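Long-range contact in crispr-associated protein Cas5, dvulg subtype (Xanthomonas oryzae pv. oryzae, PDB 3VZI), which probably acts as a Cas5d-type endoribonuclease that cuts CRISPR transcripts in CRISPR-mediated microbial immunity: residues Ile58-Pro63 against Val114-Ala119. Numbering follows the deposited sequence.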
loop_
_atom_site.group_PDB
_atom_site.type_symbol
_atom_site.label_atom_id
_atom_site.label_comp_id
_atom_site.label_asym_id
_atom_site.label_seq_id
_atom_site.Cartn_x
_atom_site.Cartn_y
_atom_site.Cartn_z
ATOM N N ILE A 58 8.385 -7.914 0.590
ATOM C CA ILE A 58 7.349 -7.609 1.577
ATOM C C ILE A 58 7.122 -8.883 2.387
ATOM O O ILE A 58 7.038 -9.959 1.822
ATOM C CB ILE A 58 6.036 -7.266 0.867
ATOM C CG1 ILE A 58 6.146 -5.899 0.184
ATOM C CG2 ILE A 58 4.836 -7.332 1.812
ATOM C CD1 ILE A 58 5.448 -5.888 -1.161
ATOM N N GLN A 59 7.034 -8.771 3.700
ATOM C CA GLN A 59 6.752 -9.917 4.567
ATOM C C GLN A 59 5.379 -9.677 5.139
ATOM O O GLN A 59 5.154 -8.656 5.765
ATOM C CB GLN A 59 7.755 -9.959 5.706
ATOM C CG GLN A 59 7.518 -11.059 6.712
ATOM C CD GLN A 59 8.219 -12.339 6.347
ATOM O OE1 GLN A 59 9.405 -12.338 5.976
ATOM N NE2 GLN A 59 7.495 -13.452 6.446
ATOM N N VAL A 60 4.432 -10.568 4.887
ATOM C CA VAL A 60 3.089 -10.401 5.448
ATOM C C VAL A 60 3.134 -10.993 6.856
ATOM O O VAL A 60 3.557 -12.149 7.056
ATOM C CB VAL A 60 2.056 -11.069 4.523
ATOM C CG1 VAL A 60 0.607 -10.902 4.990
ATOM C CG2 VAL A 60 2.250 -10.526 3.122
ATOM N N LEU A 61 2.768 -10.189 7.846
ATOM C CA LEU A 61 2.784 -10.681 9.198
ATOM C C LEU A 61 1.472 -11.257 9.663
ATOM O O LEU A 61 1.483 -12.201 10.467
ATOM C CB LEU A 61 3.298 -9.646 10.161
ATOM C CG LEU A 61 4.759 -9.222 9.952
ATOM C CD1 LEU A 61 5.017 -7.984 10.784
ATOM C CD2 LEU A 61 5.821 -10.271 10.260
ATOM N N LYS A 62 0.347 -10.748 9.159
ATOM C CA LYS A 62 -0.960 -11.172 9.672
ATOM C C LYS A 62 -1.875 -11.790 8.629
ATOM O O LYS A 62 -1.731 -11.517 7.444
ATOM C CB LYS A 62 -1.617 -10.019 10.432
ATOM C CG LYS A 62 -0.956 -9.782 11.802
ATOM C CD LYS A 62 -1.203 -8.405 12.374
ATOM C CE LYS A 62 -2.386 -8.431 13.337
ATOM N NZ LYS A 62 -2.373 -7.215 14.208
ATOM N N PRO A 63 -2.805 -12.673 9.052
ATOM C CA PRO A 63 -3.712 -13.326 8.070
ATOM C C PRO A 63 -4.524 -12.337 7.261
ATOM O O PRO A 63 -4.968 -11.307 7.773
ATOM C CB PRO A 63 -4.656 -14.149 8.944
ATOM C CG PRO A 63 -3.866 -14.447 10.156
ATOM C CD PRO A 63 -2.964 -13.257 10.400
ATOM N N VAL A 114 -3.786 -5.424 9.557
ATOM C CA VAL A 114 -2.607 -5.827 8.781
ATOM C C VAL A 114 -1.293 -5.420 9.432
ATOM O O VAL A 114 -1.280 -4.559 10.331
ATOM C CB VAL A 114 -2.620 -5.263 7.352
ATOM C CG1 VAL A 114 -3.931 -5.624 6.658
ATOM C CG2 VAL A 114 -2.325 -3.760 7.354
ATOM N N GLY A 115 -0.200 -6.043 8.971
ATOM C CA GLY A 115 1.165 -5.645 9.343
ATOM C C GLY A 115 2.206 -6.271 8.424
ATOM O O GLY A 115 2.249 -7.481 8.254
ATOM N N TYR A 116 3.044 -5.463 7.803
ATOM C CA TYR A 116 4.058 -6.020 6.939
ATOM C C TYR A 116 5.418 -5.555 7.398
ATOM O O TYR A 116 5.498 -4.601 8.183
ATOM C CB TYR A 116 3.842 -5.565 5.499
ATOM C CG TYR A 116 2.401 -5.574 5.078
ATOM C CD1 TYR A 116 1.835 -6.701 4.496
ATOM C CD2 TYR A 116 1.602 -4.464 5.278
ATOM C CE1 TYR A 116 0.509 -6.722 4.124
ATOM C CE2 TYR A 116 0.282 -4.467 4.898
ATOM C CZ TYR A 116 -0.253 -5.594 4.325
ATOM O OH TYR A 116 -1.578 -5.600 3.970
ATOM N N ILE A 117 6.478 -6.222 6.906
ATOM C CA ILE A 117 7.850 -5.725 7.024
ATOM C C ILE A 117 8.337 -5.345 5.629
ATOM O O ILE A 117 8.380 -6.178 4.769
ATOM C CB ILE A 117 8.779 -6.803 7.607
ATOM C CG1 ILE A 117 8.385 -7.122 9.063
ATOM C CG2 ILE A 117 10.245 -6.384 7.482
ATOM C CD1 ILE A 117 9.317 -8.118 9.735
ATOM N N ILE A 118 8.672 -4.089 5.373
ATOM C CA ILE A 118 9.098 -3.725 4.030
ATOM C C ILE A 118 10.621 -3.798 3.976
ATOM O O ILE A 118 11.302 -3.205 4.819
ATOM C CB ILE A 118 8.668 -2.282 3.691
ATOM C CG1 ILE A 118 7.239 -2.002 4.169
ATOM C CG2 ILE A 118 8.926 -1.947 2.221
ATOM C CD1 ILE A 118 6.190 -1.861 3.099
ATOM N N ALA A 119 11.176 -4.520 3.009
ATOM C CA ALA A 119 12.636 -4.543 2.832
ATOM C C ALA A 119 12.945 -3.823 1.545
ATOM O O ALA A 119 12.531 -4.280 0.465
ATOM C CB ALA A 119 13.154 -5.950 2.762
HETATM O O HOH W 1 -2.157 -4.323 13.307
#
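Gln59 and Ile117 form the hydrogen-bonded pair of a short antiparallel ladder, each backbone giving and taking one bond. Gln59 N reaches Ile117 O at 3.1 Å with the donor tilted from the carbonyl plane, whereas Ile117 N approaches Gln59 O at 3.0 Å in that carbonyl's plane, on a lone pair. Tyr116 CA adds a CA-H...O contact to the same Gln59 oxygen. Just past the end of strand 51-60 a single further backbone bond, Leu61 N to Gly115 O at 2.8 Å, continues the pairing, the donor standing almost straight ahead of the carbonyl (C=O...N 171°).

Apolar contacts occupy both faces of the sheet. Ile58 and Val60, in non-hydrogen-bonded pairs with Ile118 and Tyr116, extend alongside the tyrosine: Ile58 CG2 and Val60 CG2 each lie 4.1 Å from Tyr116 CD1, the same ring carbon meeting both methyls. On the other face Gln59 CB meets Ile117 CB at 3.8 Å. There Leu61 also slants across Ile117, with Leu61 CD1 3.9 Å from Ile117 CG1. The Lys62 side chain comes close to the backbone of Val114, and a water that accepts from Lys62 NZ and donates to Val114 O links the two.

The pairing joins the central strand 114-124 to strand 51-60 in the five-stranded antiparallel sheet, consistent with the RRM-like core of Cas5 proteins. Strand 7-13 flanks 114-124 on its other edge, bonding the backbones of Val114, Tyr116 and Ile118, while strand 213-215 continues the sheet beyond 51-60, where Ile58 bonds Val214.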